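Local coordinates for bottromycin amidohydrolase (Streptomyces purpureus, PDB 6I5S), which probably hydrolyses a thiazoline-containing precursor as a dizinc amidohydrolase, acting as the gatekeeper of bottromycin biosynthesis, at residues T272-R277 with F360-A365; L343-D348 with L378-A383; V146-G151 with D186-P191. All coordinates share one frame; numbering follows the deposited sequence.

Interaction 1: T272-R277 with F360-A365; sequences TLVAWR and FHKEIA
Glu363 reaches from helix 358-369 to the first turn of helix 273-280, where Leu273 and Val274 offer their backbone N-H groups. Both helices belong to the amidohydrolase domain, in this superfamily a (beta/alpha)8 barrel, and the axes of 273-277 and 360-365 run 94° apart. At the root of the Glu363 side chain, CB packs on Val274 CG1 (3.9 Å). CG stands anti to the backbone N (chi1 -179°) and passes against Gly346 O of a neighbouring loop before the chain bends and swings the carboxylate across the helix start. Glu363 OE1 takes the Val274 N-H (2.6 Å from N), and its OE2 that of Leu273 (2.8 Å from N), with 163° at the hydrogen. Both donors arrive on the syn side, tilted somewhat out of the carboxylate plane. With a leucine here, these two buried N-H groups would probably be left without their acceptor and the helix start without its balancing charge. Thr272 turns its OG1 away to His229, a zinc ligand. Val274 CG1 lies against Glu363, while its other methyl, CG2, packs on Lys362 CB at 3.7 Å; Lys362 NZ heads off to Asp458. A water completes the grip, 2.7 Å from Glu363 OE2 and 3.1 Å from Thr272 N.

Interaction 2: L343-D348 with L378-A383; sequences LLVGTD and LKAATA
Leu344 and Ala380 bring their CA atoms to 4.5 Å, and Val345 and Ala381 theirs to 5.4 Å, as the extended backbone of 343-345 passes the last turn of helix 374-381. No direct hydrogen bond joins the two. Instead a water accepts the N-H of Val345 (2.8 Å from N) and donates to Ala380 O at the same length, so it fills a step that the backbones are too far apart to close. Ala380, small enough to let the chain in, sets its CB 3.2 Å from Leu343 O, and its CA adds a bent CA-H...O contact to that oxygen, with 122° at the hydrogen. The segment 343-348 is bonded through its backbone to Val269 by Leu344 and to Ala93 by Val345, consistent with the place of the last barrel strand in amidohydrolases, and it ends at Asp348, whose OD1 binds zinc beside His94, His96 and the carboxylated lysine. Val345 has CG1 anti to the backbone N (chi1 -177°), sending that methyl to Phe360. Leu343 CB stands 4.4 Å from Ala380 CB, at the edge of the apolar contact. The other methyl of Val345, CG2, is left to lie 3.8 Å from Ala380 CB and 4.1 Å from Ala381 CB.

Interaction 3: V146-G151 with D186-P191; sequences VVDGPG and DDVERP
Asp148 OD1 accepts the backbone N-H of Asp187 at 2.8 Å from N, a bond bent to 138° that uses the syn lone pair of the carboxylate. The two segments are probably excursions on the zinc-bearing side of the amidohydrolase barrel: 147-148 pairs in parallel with strand 159-160, while 186-189 follows the carboxylated lysine that bridges the zinc ions and leads into helix 190-203. Asp148 holds CG roughly anti to its N (chi1 -152°), which brings the carboxylate up to the backbone of 186-188 and lets OD1 also take a weak bond from Gly149 N at 2.9 Å. Asp148 OD2 hydrogen-bonds Ser152 OG and accepts from a water at 2.7 Å, which donates to Asp187 OD2 at the same length. The planes of the two carboxylates are inclined at 30°, with their OD2 atoms 4.3 Å from each other; the water and Arg239, paired with Asp187 OD2, probably ease their mutual repulsion. Asp186 points away and gives OD2 to zinc ligand His210. Val188 has CG1 anti to its N, and the other methyl, CG2, lies beside the 147-148 backbone, 3.6 Å from Val147 O. Gly149 CA comes within 3.2 Å of Asp187 O in a CA-H...O contact, and a CB on that carbon would collide with this oxygen. Further out, the Glu189 side chain crosses the Pro150 ring at about a right angle, OE1 standing 3.6 Å from Pro150 CD.

How the interactions relate
Interaction 3 closes first along the chain; interactions 1 and 2 follow and interlock, their segments alternating as 272-277, 343-348, 360-365 and 378-383. Their centres are 10 Å apart and they touch directly: Phe360 CE1 meets Val345 CG1 at 3.4 Å and Ala275 CB meets Thr347 O at 3.4 Å. Helices 273-280 and 358-369 both touch the loop that carries the zinc ligand Asp348, and helix 374-381, next in the chain, packs against its start. Interaction 3 lies about 27 Å from both, centre to centre, without contact. The zinc site lies between: Asp348 supplies a ligand from interaction 2, while Thr272 of interaction 1 and Asp186 of interaction 3 hydrogen-bond the ligands His229 and His210, as second-shell residues.

Interaction 1: T272-R277 with F360-A365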
ATOM      1  N   THR A 272      -2.952  -8.128   2.773  1.00 26.37           N
ATOM      2  CA  THR A 272      -2.762  -7.226   3.909  1.00 24.39           C
ATOM      3  C   THR A 272      -2.538  -7.993   5.201  1.00 28.09           C
ATOM      4  O   THR A 272      -3.217  -7.796   6.201  1.00 26.73           O
ATOM      5  CB  THR A 272      -3.905  -6.216   4.074  1.00 27.90           C
ATOM      6  OG1 THR A 272      -5.113  -6.862   4.440  1.00 29.03           O
ATOM      7  CG2 THR A 272      -4.170  -5.462   2.796  1.00 30.96           C
ATOM      8  N   LEU A 273      -1.471  -8.799   5.196  1.00 24.08           N
ATOM      9  CA  LEU A 273      -1.201  -9.643   6.365  1.00 28.24           C
ATOM     10  C   LEU A 273      -0.848  -8.790   7.577  1.00 24.57           C
ATOM     11  O   LEU A 273      -1.219  -9.123   8.725  1.00 25.80           O
ATOM     12  CB  LEU A 273      -0.076 -10.625   6.062  1.00 30.10           C
ATOM     13  CG  LEU A 273      -0.443 -11.603   4.949  1.00 28.14           C
ATOM     14  CD1 LEU A 273       0.830 -12.356   4.501  1.00 31.67           C
ATOM     15  CD2 LEU A 273      -1.527 -12.649   5.378  1.00 30.22           C
ATOM     16  N   VAL A 274      -0.121  -7.694   7.345  1.00 25.19           N
ATOM     17  CA  VAL A 274       0.253  -6.783   8.444  1.00 28.26           C
ATOM     18  C   VAL A 274      -0.970  -6.246   9.166  1.00 25.41           C
ATOM     19  O   VAL A 274      -0.933  -6.039  10.391  1.00 24.52           O
ATOM     20  CB  VAL A 274       1.140  -5.640   7.922  1.00 26.98           C
ATOM     21  CG1 VAL A 274       0.435  -4.812   6.834  1.00 26.77           C
ATOM     22  CG2 VAL A 274       1.636  -4.745   9.082  1.00 26.79           C
ATOM     23  N   ALA A 275      -2.064  -6.011   8.439  1.00 27.00           N
ATOM     24  CA  ALA A 275      -3.303  -5.533   9.073  1.00 25.74           C
ATOM     25  C   ALA A 275      -4.030  -6.635   9.848  1.00 26.85           C
ATOM     26  O   ALA A 275      -4.542  -6.395  10.953  1.00 24.81           O
ATOM     27  CB  ALA A 275      -4.225  -4.924   7.978  1.00 28.10           C
ATOM     28  N   TRP A 276      -4.140  -7.830   9.271  1.00 26.13           N
ATOM     29  CA  TRP A 276      -4.608  -8.995  10.049  1.00 28.21           C
ATOM     30  C   TRP A 276      -3.836  -9.143  11.361  1.00 26.31           C
ATOM     31  O   TRP A 276      -4.422  -9.336  12.428  1.00 27.04           O
ATOM     32  CB  TRP A 276      -4.441 -10.256   9.219  1.00 26.11           C
ATOM     33  CG  TRP A 276      -5.540 -10.631   8.260  1.00 28.37           C
ATOM     34  CD1 TRP A 276      -5.504 -10.503   6.885  1.00 26.61           C
ATOM     35  CD2 TRP A 276      -6.790 -11.223   8.588  1.00 25.33           C
ATOM     36  NE1 TRP A 276      -6.660 -11.021   6.337  1.00 30.15           N
ATOM     37  CE2 TRP A 276      -7.467 -11.480   7.358  1.00 28.00           C
ATOM     38  CE3 TRP A 276      -7.390 -11.629   9.795  1.00 28.66           C
ATOM     39  CZ2 TRP A 276      -8.725 -12.092   7.304  1.00 32.01           C
ATOM     40  CZ3 TRP A 276      -8.635 -12.258   9.736  1.00 33.68           C
ATOM     41  CH2 TRP A 276      -9.302 -12.457   8.487  1.00 32.10           C
ATOM     42  N   ARG A 277      -2.509  -9.093  11.274  1.00 26.63           N
ATOM     43  CA  ARG A 277      -1.649  -9.228  12.453  1.00 27.58           C
ATOM     44  C   ARG A 277      -1.976  -8.162  13.488  1.00 27.84           C
ATOM     45  O   ARG A 277      -2.118  -8.439  14.668  1.00 27.12           O
ATOM     46  CB  ARG A 277      -0.191  -9.112  11.998  1.00 26.27           C
ATOM     47  CG  ARG A 277       0.908  -9.262  13.088  1.00 28.61           C
ATOM     48  CD  ARG A 277       1.127 -10.748  13.472  1.00 26.01           C
ATOM     49  NE  ARG A 277       1.570 -11.494  12.303  1.00 28.11           N
ATOM     50  CZ  ARG A 277       1.645 -12.834  12.292  1.00 30.04           C
ATOM     51  NH1 ARG A 277       2.031 -13.469  11.205  1.00 33.92           N
ATOM     52  NH2 ARG A 277       1.297 -13.538  13.353  1.00 35.42           N
ATOM     53  N   PHE A 360       4.578  -0.981   5.262  1.00 24.40           N
ATOM     54  CA  PHE A 360       4.843  -1.583   3.958  1.00 25.67           C
ATOM     55  C   PHE A 360       5.921  -2.660   4.087  1.00 26.06           C
ATOM     56  O   PHE A 360       5.792  -3.776   3.554  1.00 25.26           O
ATOM     57  CB  PHE A 360       5.265  -0.515   2.953  1.00 22.25           C
ATOM     58  CG  PHE A 360       5.449  -1.038   1.574  1.00 21.12           C
ATOM     59  CD1 PHE A 360       4.337  -1.295   0.814  1.00 26.45           C
ATOM     60  CD2 PHE A 360       6.693  -1.372   1.081  1.00 25.39           C
ATOM     61  CE1 PHE A 360       4.449  -1.818  -0.473  1.00 25.76           C
ATOM     62  CE2 PHE A 360       6.822  -1.872  -0.220  1.00 26.75           C
ATOM     63  CZ  PHE A 360       5.688  -2.113  -0.983  1.00 26.15           C
ATOM     64  N   HIS A 361       7.014  -2.320   4.769  1.00 24.33           N
ATOM     65  CA  HIS A 361       8.089  -3.280   4.999  1.00 27.30           C
ATOM     66  C   HIS A 361       7.684  -4.362   5.983  1.00 27.14           C
ATOM     67  O   HIS A 361       8.209  -5.471   5.892  1.00 25.36           O
ATOM     68  CB  HIS A 361       9.355  -2.486   5.380  1.00 27.47           C
ATOM     69  CG  HIS A 361       9.794  -1.636   4.239  1.00 25.73           C
ATOM     70  ND1 HIS A 361      10.436  -2.179   3.143  1.00 29.26           N
ATOM     71  CD2 HIS A 361       9.523  -0.348   3.934  1.00 26.01           C
ATOM     72  CE1 HIS A 361      10.597  -1.224   2.236  1.00 30.02           C
ATOM     73  NE2 HIS A 361      10.030  -0.114   2.681  1.00 29.51           N
ATOM     74  N   LYS A 362       6.783  -4.075   6.914  1.00 24.89           N
ATOM     75  CA  LYS A 362       6.228  -5.162   7.732  1.00 26.12           C
ATOM     76  C   LYS A 362       5.460  -6.165   6.891  1.00 24.87           C
ATOM     77  O   LYS A 362       5.493  -7.381   7.177  1.00 24.83           O
ATOM     78  CB  LYS A 362       5.328  -4.625   8.825  1.00 25.07           C
ATOM     79  CG  LYS A 362       6.034  -3.856   9.925  1.00 29.48           C
ATOM     80  CD  LYS A 362       5.127  -3.765  11.121  1.00 36.54           C
ATOM     81  CE  LYS A 362       5.731  -2.963  12.217  1.00 34.96           C
ATOM     82  NZ  LYS A 362       4.950  -3.086  13.492  1.00 36.19           N
ATOM     83  N   GLU A 363       4.783  -5.695   5.838  1.00 25.00           N
ATOM     84  CA  GLU A 363       4.040  -6.617   4.995  1.00 26.08           C
ATOM     85  C   GLU A 363       4.991  -7.425   4.127  1.00 27.22           C
ATOM     86  O   GLU A 363       4.779  -8.623   3.948  1.00 27.91           O
ATOM     87  CB  GLU A 363       3.040  -5.862   4.126  1.00 24.99           C
ATOM     88  CG  GLU A 363       2.177  -6.790   3.203  1.00 28.29           C
ATOM     89  CD  GLU A 363       1.267  -7.687   3.932  1.00 41.61           C
ATOM     90  OE1 GLU A 363       1.263  -7.610   5.183  1.00 40.43           O
ATOM     91  OE2 GLU A 363       0.537  -8.525   3.254  1.00 35.61           O
ATOM     92  N   ILE A 364       6.083  -6.810   3.632  1.00 27.41           N
ATOM     93  CA  ILE A 364       7.137  -7.612   2.995  1.00 24.85           C
ATOM     94  C   ILE A 364       7.646  -8.676   3.960  1.00 29.44           C
ATOM     95  O   ILE A 364       7.834  -9.840   3.581  1.00 30.23           O
ATOM     96  CB  ILE A 364       8.285  -6.718   2.494  1.00 28.50           C
ATOM     97  CG1 ILE A 364       7.770  -5.946   1.242  1.00 32.23           C
ATOM     98  CG2 ILE A 364       9.539  -7.536   2.147  1.00 30.97           C
ATOM     99  CD1 ILE A 364       8.711  -4.878   0.795  1.00 32.15           C
ATOM    100  N   ALA A 365       7.830  -8.309   5.223  1.00 26.84           N
ATOM    101  CA  ALA A 365       8.306  -9.294   6.208  1.00 30.44           C
ATOM    102  C   ALA A 365       7.287 -10.424   6.422  1.00 27.00           C
ATOM    103  O   ALA A 365       7.662 -11.589   6.514  1.00 29.24           O
ATOM    104  CB  ALA A 365       8.622  -8.579   7.525  1.00 29.05           C
TER
HETATM  105  O   HOH W   1      -0.526  -7.488   0.952  1.00 26.25           O

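Interaction 2: L343-D348 with L378-A383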
ATOM      1  N   LEU A 343       0.393 -11.726  -6.277  1.00 27.99           N
ATOM      2  CA  LEU A 343       0.299 -11.078  -4.978  1.00 24.47           C
ATOM      3  C   LEU A 343       0.684  -9.597  -5.054  1.00 26.05           C
ATOM      4  O   LEU A 343       1.446  -9.173  -5.917  1.00 28.34           O
ATOM      5  CB  LEU A 343       1.193 -11.760  -3.970  1.00 25.77           C
ATOM      6  CG  LEU A 343       0.724 -13.125  -3.503  1.00 28.05           C
ATOM      7  CD1 LEU A 343       1.839 -13.717  -2.570  1.00 35.57           C
ATOM      8  CD2 LEU A 343      -0.545 -13.067  -2.778  1.00 34.16           C
ATOM      9  N   LEU A 344       0.126  -8.833  -4.124  1.00 24.84           N
ATOM     10  CA  LEU A 344       0.385  -7.397  -3.965  1.00 26.36           C
ATOM     11  C   LEU A 344       0.731  -7.142  -2.508  1.00 26.53           C
ATOM     12  O   LEU A 344       0.349  -7.898  -1.597  1.00 26.50           O
ATOM     13  CB  LEU A 344      -0.868  -6.548  -4.366  1.00 27.38           C
ATOM     14  CG  LEU A 344      -1.388  -6.780  -5.778  1.00 28.53           C
ATOM     15  CD1 LEU A 344      -2.785  -6.131  -5.934  1.00 26.39           C
ATOM     16  CD2 LEU A 344      -0.396  -6.133  -6.768  1.00 28.55           C
ATOM     17  N   VAL A 345       1.442  -6.048  -2.279  1.00 24.54           N
ATOM     18  CA  VAL A 345       1.880  -5.655  -0.947  1.00 22.95           C
ATOM     19  C   VAL A 345       1.051  -4.461  -0.522  1.00 26.89           C
ATOM     20  O   VAL A 345       1.298  -3.337  -0.993  1.00 27.32           O
ATOM     21  CB  VAL A 345       3.369  -5.316  -0.917  1.00 23.73           C
ATOM     22  CG1 VAL A 345       3.755  -5.011   0.459  1.00 26.12           C
ATOM     23  CG2 VAL A 345       4.222  -6.416  -1.501  1.00 24.95           C
ATOM     24  N   GLY A 346       0.054  -4.686   0.334  1.00 23.61           N
ATOM     25  CA  GLY A 346      -0.761  -3.606   0.842  1.00 24.93           C
ATOM     26  C   GLY A 346      -0.868  -3.731   2.349  1.00 25.01           C
ATOM     27  O   GLY A 346      -0.668  -4.807   2.910  1.00 25.91           O
ATOM     28  N   THR A 347      -1.215  -2.614   3.004  1.00 23.44           N
ATOM     29  CA  THR A 347      -1.066  -2.530   4.451  1.00 25.78           C
ATOM     30  C   THR A 347      -2.328  -2.230   5.238  1.00 26.13           C
ATOM     31  O   THR A 347      -2.359  -2.530   6.440  1.00 24.85           O
ATOM     32  CB  THR A 347      -0.050  -1.446   4.824  1.00 26.28           C
ATOM     33  OG1 THR A 347      -0.506  -0.153   4.396  1.00 26.08           O
ATOM     34  CG2 THR A 347       1.295  -1.771   4.210  1.00 26.27           C
ATOM     35  N   ASP A 348      -3.334  -1.603   4.628  1.00 25.19           N
ATOM     36  CA  ASP A 348      -4.434  -1.002   5.389  1.00 24.49           C
ATOM     37  C   ASP A 348      -3.901  -0.000   6.404  1.00 27.97           C
ATOM     38  O   ASP A 348      -4.467   0.176   7.487  1.00 27.11           O
ATOM     39  CB  ASP A 348      -5.305  -2.088   6.063  1.00 27.31           C
ATOM     40  CG  ASP A 348      -6.795  -1.929   5.803  1.00 33.33           C
ATOM     41  OD1 ASP A 348      -7.247  -0.937   5.234  1.00 34.56           O
ATOM     42  OD2 ASP A 348      -7.523  -2.853   6.184  1.00 34.34           O
ATOM     43  N   LEU A 378       9.565  -8.605  -4.362  1.00 30.28           N
ATOM     44  CA  LEU A 378       9.858  -7.383  -5.105  1.00 29.51           C
ATOM     45  C   LEU A 378       8.878  -7.183  -6.264  1.00 32.05           C
ATOM     46  O   LEU A 378       8.404  -6.062  -6.510  1.00 29.42           O
ATOM     47  CB  LEU A 378      11.285  -7.398  -5.636  1.00 30.39           C
ATOM     48  CG  LEU A 378      11.729  -6.094  -6.340  1.00 34.35           C
ATOM     49  CD1 LEU A 378      11.613  -4.867  -5.429  1.00 29.77           C
ATOM     50  CD2 LEU A 378      13.123  -6.209  -6.917  1.00 35.72           C
ATOM     51  N   LYS A 379       8.562  -8.256  -6.998  1.00 28.93           N
ATOM     52  CA  LYS A 379       7.566  -8.179  -8.061  1.00 27.99           C
ATOM     53  C   LYS A 379       6.208  -7.732  -7.525  1.00 32.00           C
ATOM     54  O   LYS A 379       5.538  -6.907  -8.134  1.00 29.48           O
ATOM     55  CB  LYS A 379       7.450  -9.530  -8.777  1.00 31.18           C
ATOM     56  CG  LYS A 379       6.537  -9.520  -9.958  1.00 36.41           C
ATOM     57  CD  LYS A 379       6.485 -10.876 -10.693  1.00 40.28           C
ATOM     58  CE  LYS A 379       5.744 -10.715 -12.039  1.00 50.01           C
ATOM     59  NZ  LYS A 379       5.631 -11.983 -12.798  1.00 57.37           N
ATOM     60  N   ALA A 380       5.773  -8.292  -6.400  1.00 29.12           N
ATOM     61  CA  ALA A 380       4.533  -7.863  -5.762  1.00 24.54           C
ATOM     62  C   ALA A 380       4.549  -6.389  -5.345  1.00 26.18           C
ATOM     63  O   ALA A 380       3.518  -5.711  -5.414  1.00 27.31           O
ATOM     64  CB  ALA A 380       4.284  -8.710  -4.525  1.00 26.97           C
ATOM     65  N   ALA A 381       5.715  -5.872  -4.944  1.00 27.29           N
ATOM     66  CA  ALA A 381       5.853  -4.512  -4.446  1.00 30.45           C
ATOM     67  C   ALA A 381       5.870  -3.519  -5.585  1.00 26.12           C
ATOM     68  O   ALA A 381       5.616  -2.324  -5.382  1.00 28.76           O
ATOM     69  CB  ALA A 381       7.164  -4.394  -3.617  1.00 26.96           C
ATOM     70  N   THR A 382       6.140  -3.990  -6.804  1.00 27.37           N
ATOM     71  CA  THR A 382       6.394  -3.084  -7.904  1.00 26.57           C
ATOM     72  C   THR A 382       5.646  -3.472  -9.177  1.00 28.32           C
ATOM     73  O   THR A 382       4.540  -2.965  -9.410  1.00 27.00           O
ATOM     74  CB  THR A 382       7.917  -2.956  -8.185  1.00 30.07           C
ATOM     75  OG1 THR A 382       8.520  -4.224  -8.521  1.00 27.42           O
ATOM     76  CG2 THR A 382       8.645  -2.374  -6.995  1.00 28.87           C
ATOM     77  N   ALA A 383       6.282  -4.251 -10.058  1.00 29.40           N
ATOM     78  CA  ALA A 383       5.732  -4.559 -11.382  1.00 32.68           C
ATOM     79  C   ALA A 383       4.268  -5.025 -11.355  1.00 29.47           C
ATOM     80  O   ALA A 383       3.472  -4.612 -12.188  1.00 33.10           O
ATOM     81  CB  ALA A 383       6.598  -5.629 -12.047  1.00 36.98           C
TER
HETATM   82  O   HOH W   2       1.968  -3.885  -4.056  1.00 24.92           O

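Interaction 3: V146-G151 with D186-P191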
ATOM      1  N   VAL A 146     -16.521   3.941  -1.690  1.00 30.38           N
ATOM      2  CA  VAL A 146     -16.735   2.496  -1.571  1.00 29.97           C
ATOM      3  C   VAL A 146     -18.230   2.264  -1.764  1.00 29.82           C
ATOM      4  O   VAL A 146     -19.063   3.020  -1.244  1.00 35.59           O
ATOM      5  CB  VAL A 146     -16.271   1.891  -0.225  1.00 38.43           C
ATOM      6  CG1 VAL A 146     -14.765   2.068  -0.031  1.00 42.62           C
ATOM      7  CG2 VAL A 146     -17.048   2.449   0.912  1.00 60.12           C
ATOM      8  N   VAL A 147     -18.581   1.207  -2.487  1.00 29.04           N
ATOM      9  CA  VAL A 147     -19.953   0.849  -2.789  1.00 30.15           C
ATOM     10  C   VAL A 147     -20.327  -0.327  -1.889  1.00 33.64           C
ATOM     11  O   VAL A 147     -19.529  -1.256  -1.741  1.00 32.45           O
ATOM     12  CB  VAL A 147     -20.106   0.453  -4.268  1.00 32.52           C
ATOM     13  CG1 VAL A 147     -21.346  -0.172  -4.517  1.00 44.76           C
ATOM     14  CG2 VAL A 147     -19.913   1.798  -5.119  1.00 35.95           C
ATOM     15  N   ASP A 148     -21.489  -0.247  -1.270  1.00 24.69           N
ATOM     16  CA  ASP A 148     -21.970  -1.306  -0.405  1.00 25.78           C
ATOM     17  C   ASP A 148     -23.474  -1.428  -0.566  1.00 32.11           C
ATOM     18  O   ASP A 148     -24.128  -0.542  -1.120  1.00 31.18           O
ATOM     19  CB  ASP A 148     -21.643  -1.047   1.065  1.00 27.75           C
ATOM     20  CG  ASP A 148     -21.492  -2.346   1.897  1.00 36.39           C
ATOM     21  OD1 ASP A 148     -21.700  -3.459   1.360  1.00 32.56           O
ATOM     22  OD2 ASP A 148     -21.180  -2.246   3.124  1.00 32.77           O
ATOM     23  N   GLY A 149     -24.025  -2.555  -0.086  1.00 28.65           N
ATOM     24  CA  GLY A 149     -25.456  -2.797  -0.207  1.00 29.43           C
ATOM     25  C   GLY A 149     -26.211  -2.276   0.996  1.00 32.19           C
ATOM     26  O   GLY A 149     -25.642  -1.787   1.977  1.00 35.28           O
ATOM     27  N   PRO A 150     -27.530  -2.359   0.951  1.00 38.02           N
ATOM     28  CA  PRO A 150     -28.283  -2.096   2.172  1.00 45.09           C
ATOM     29  C   PRO A 150     -27.868  -3.126   3.215  1.00 42.99           C
ATOM     30  O   PRO A 150     -27.377  -4.217   2.907  1.00 60.24           O
ATOM     31  CB  PRO A 150     -29.756  -2.224   1.737  1.00 50.93           C
ATOM     32  CG  PRO A 150     -29.746  -2.822   0.402  1.00 48.24           C
ATOM     33  CD  PRO A 150     -28.371  -2.806  -0.175  1.00 44.25           C
ATOM     34  N   GLY A 151     -27.990  -2.752   4.459  1.00 56.52           N
ATOM     35  CA  GLY A 151     -27.443  -3.650   5.452  1.00 55.54           C
ATOM     36  C   GLY A 151     -25.944  -3.564   5.571  1.00 56.50           C
ATOM     37  O   GLY A 151     -25.346  -4.358   6.296  1.00 43.83           O
ATOM     38  N   ASP A 186     -18.817  -5.718   1.583  1.00 28.97           N
ATOM     39  CA  ASP A 186     -19.283  -7.088   1.803  1.00 30.57           C
ATOM     40  C   ASP A 186     -20.754  -7.292   1.553  1.00 29.61           C
ATOM     41  O   ASP A 186     -21.169  -8.432   1.305  1.00 31.13           O
ATOM     42  CB  ASP A 186     -19.004  -7.520   3.231  1.00 28.82           C
ATOM     43  CG  ASP A 186     -17.510  -7.368   3.589  1.00 37.43           C
ATOM     44  OD1 ASP A 186     -16.744  -8.347   3.478  1.00 45.68           O
ATOM     45  OD2 ASP A 186     -17.140  -6.272   3.946  1.00 46.72           O
ATOM     46  N   ASP A 187     -21.565  -6.254   1.677  1.00 29.00           N
ATOM     47  CA  ASP A 187     -23.018  -6.436   1.655  1.00 29.21           C
ATOM     48  C   ASP A 187     -23.635  -6.036   0.327  1.00 29.01           C
ATOM     49  O   ASP A 187     -24.869  -5.952   0.225  1.00 30.94           O
ATOM     50  CB  ASP A 187     -23.655  -5.658   2.821  1.00 32.35           C
ATOM     51  CG  ASP A 187     -23.432  -6.342   4.153  1.00 44.64           C
ATOM     52  OD1 ASP A 187     -23.996  -7.420   4.361  1.00 39.21           O
ATOM     53  OD2 ASP A 187     -22.645  -5.851   4.983  1.00 42.90           O
ATOM     54  N   VAL A 188     -22.826  -5.853  -0.718  1.00 29.49           N
ATOM     55  CA  VAL A 188     -23.410  -5.663  -2.046  1.00 29.19           C
ATOM     56  C   VAL A 188     -24.196  -6.907  -2.419  1.00 27.94           C
ATOM     57  O   VAL A 188     -23.682  -8.027  -2.355  1.00 29.66           O
ATOM     58  CB  VAL A 188     -22.327  -5.366  -3.091  1.00 26.16           C
ATOM     59  CG1 VAL A 188     -22.999  -5.207  -4.493  1.00 28.45           C
ATOM     60  CG2 VAL A 188     -21.623  -4.067  -2.748  1.00 27.82           C
ATOM     61  N   GLU A 189     -25.440  -6.708  -2.851  1.00 29.85           N
ATOM     62  CA  GLU A 189     -26.287  -7.841  -3.197  1.00 30.87           C
ATOM     63  C   GLU A 189     -25.819  -8.473  -4.510  1.00 29.76           C
ATOM     64  O   GLU A 189     -25.277  -7.801  -5.387  1.00 31.70           O
ATOM     65  CB  GLU A 189     -27.747  -7.383  -3.313  1.00 32.13           C
ATOM     66  CG  GLU A 189     -28.373  -6.971  -1.996  1.00 37.58           C
ATOM     67  CD  GLU A 189     -29.543  -5.975  -2.122  1.00 63.15           C
ATOM     68  OE1 GLU A 189     -29.428  -4.924  -2.825  1.00 57.18           O
ATOM     69  OE2 GLU A 189     -30.581  -6.241  -1.487  1.00 73.10           O
ATOM     70  N   ARG A 190     -26.127  -9.773  -4.685  1.00 31.51           N
ATOM     71  CA  ARG A 190     -25.597 -10.479  -5.848  1.00 32.54           C
ATOM     72  C   ARG A 190     -26.060  -9.882  -7.177  1.00 30.78           C
ATOM     73  O   ARG A 190     -25.215  -9.692  -8.066  1.00 32.94           O
ATOM     74  CB  ARG A 190     -25.985 -11.971  -5.784  1.00 34.00           C
ATOM     75  CG  ARG A 190     -25.289 -12.809  -6.865  1.00 37.04           C
ATOM     76  CD  ARG A 190     -26.036 -14.109  -7.223  1.00 45.66           C
ATOM     77  NE  ARG A 190     -27.360 -13.794  -7.778  1.00 64.92           N
ATOM     78  CZ  ARG A 190     -28.513 -13.959  -7.129  1.00 80.11           C
ATOM     79  NH1 ARG A 190     -28.530 -14.471  -5.895  1.00100.59           N
ATOM     80  NH2 ARG A 190     -29.658 -13.612  -7.724  1.00 54.08           N
ATOM     81  N   PRO A 191     -27.348  -9.617  -7.404  1.00 29.95           N
ATOM     82  CA  PRO A 191     -27.771  -9.032  -8.701  1.00 32.12           C
ATOM     83  C   PRO A 191     -27.150  -7.659  -8.968  1.00 35.91           C
ATOM     84  O   PRO A 191     -26.882  -7.270 -10.127  1.00 33.97           O
ATOM     85  CB  PRO A 191     -29.299  -8.952  -8.560  1.00 32.18           C
ATOM     86  CG  PRO A 191     -29.673  -9.587  -7.360  1.00 39.59           C
ATOM     87  CD  PRO A 191     -28.488  -9.852  -6.492  1.00 36.31           C
TER
HETATM   88  O   HOH W   3     -20.751  -3.940   5.157  1.00 36.05           O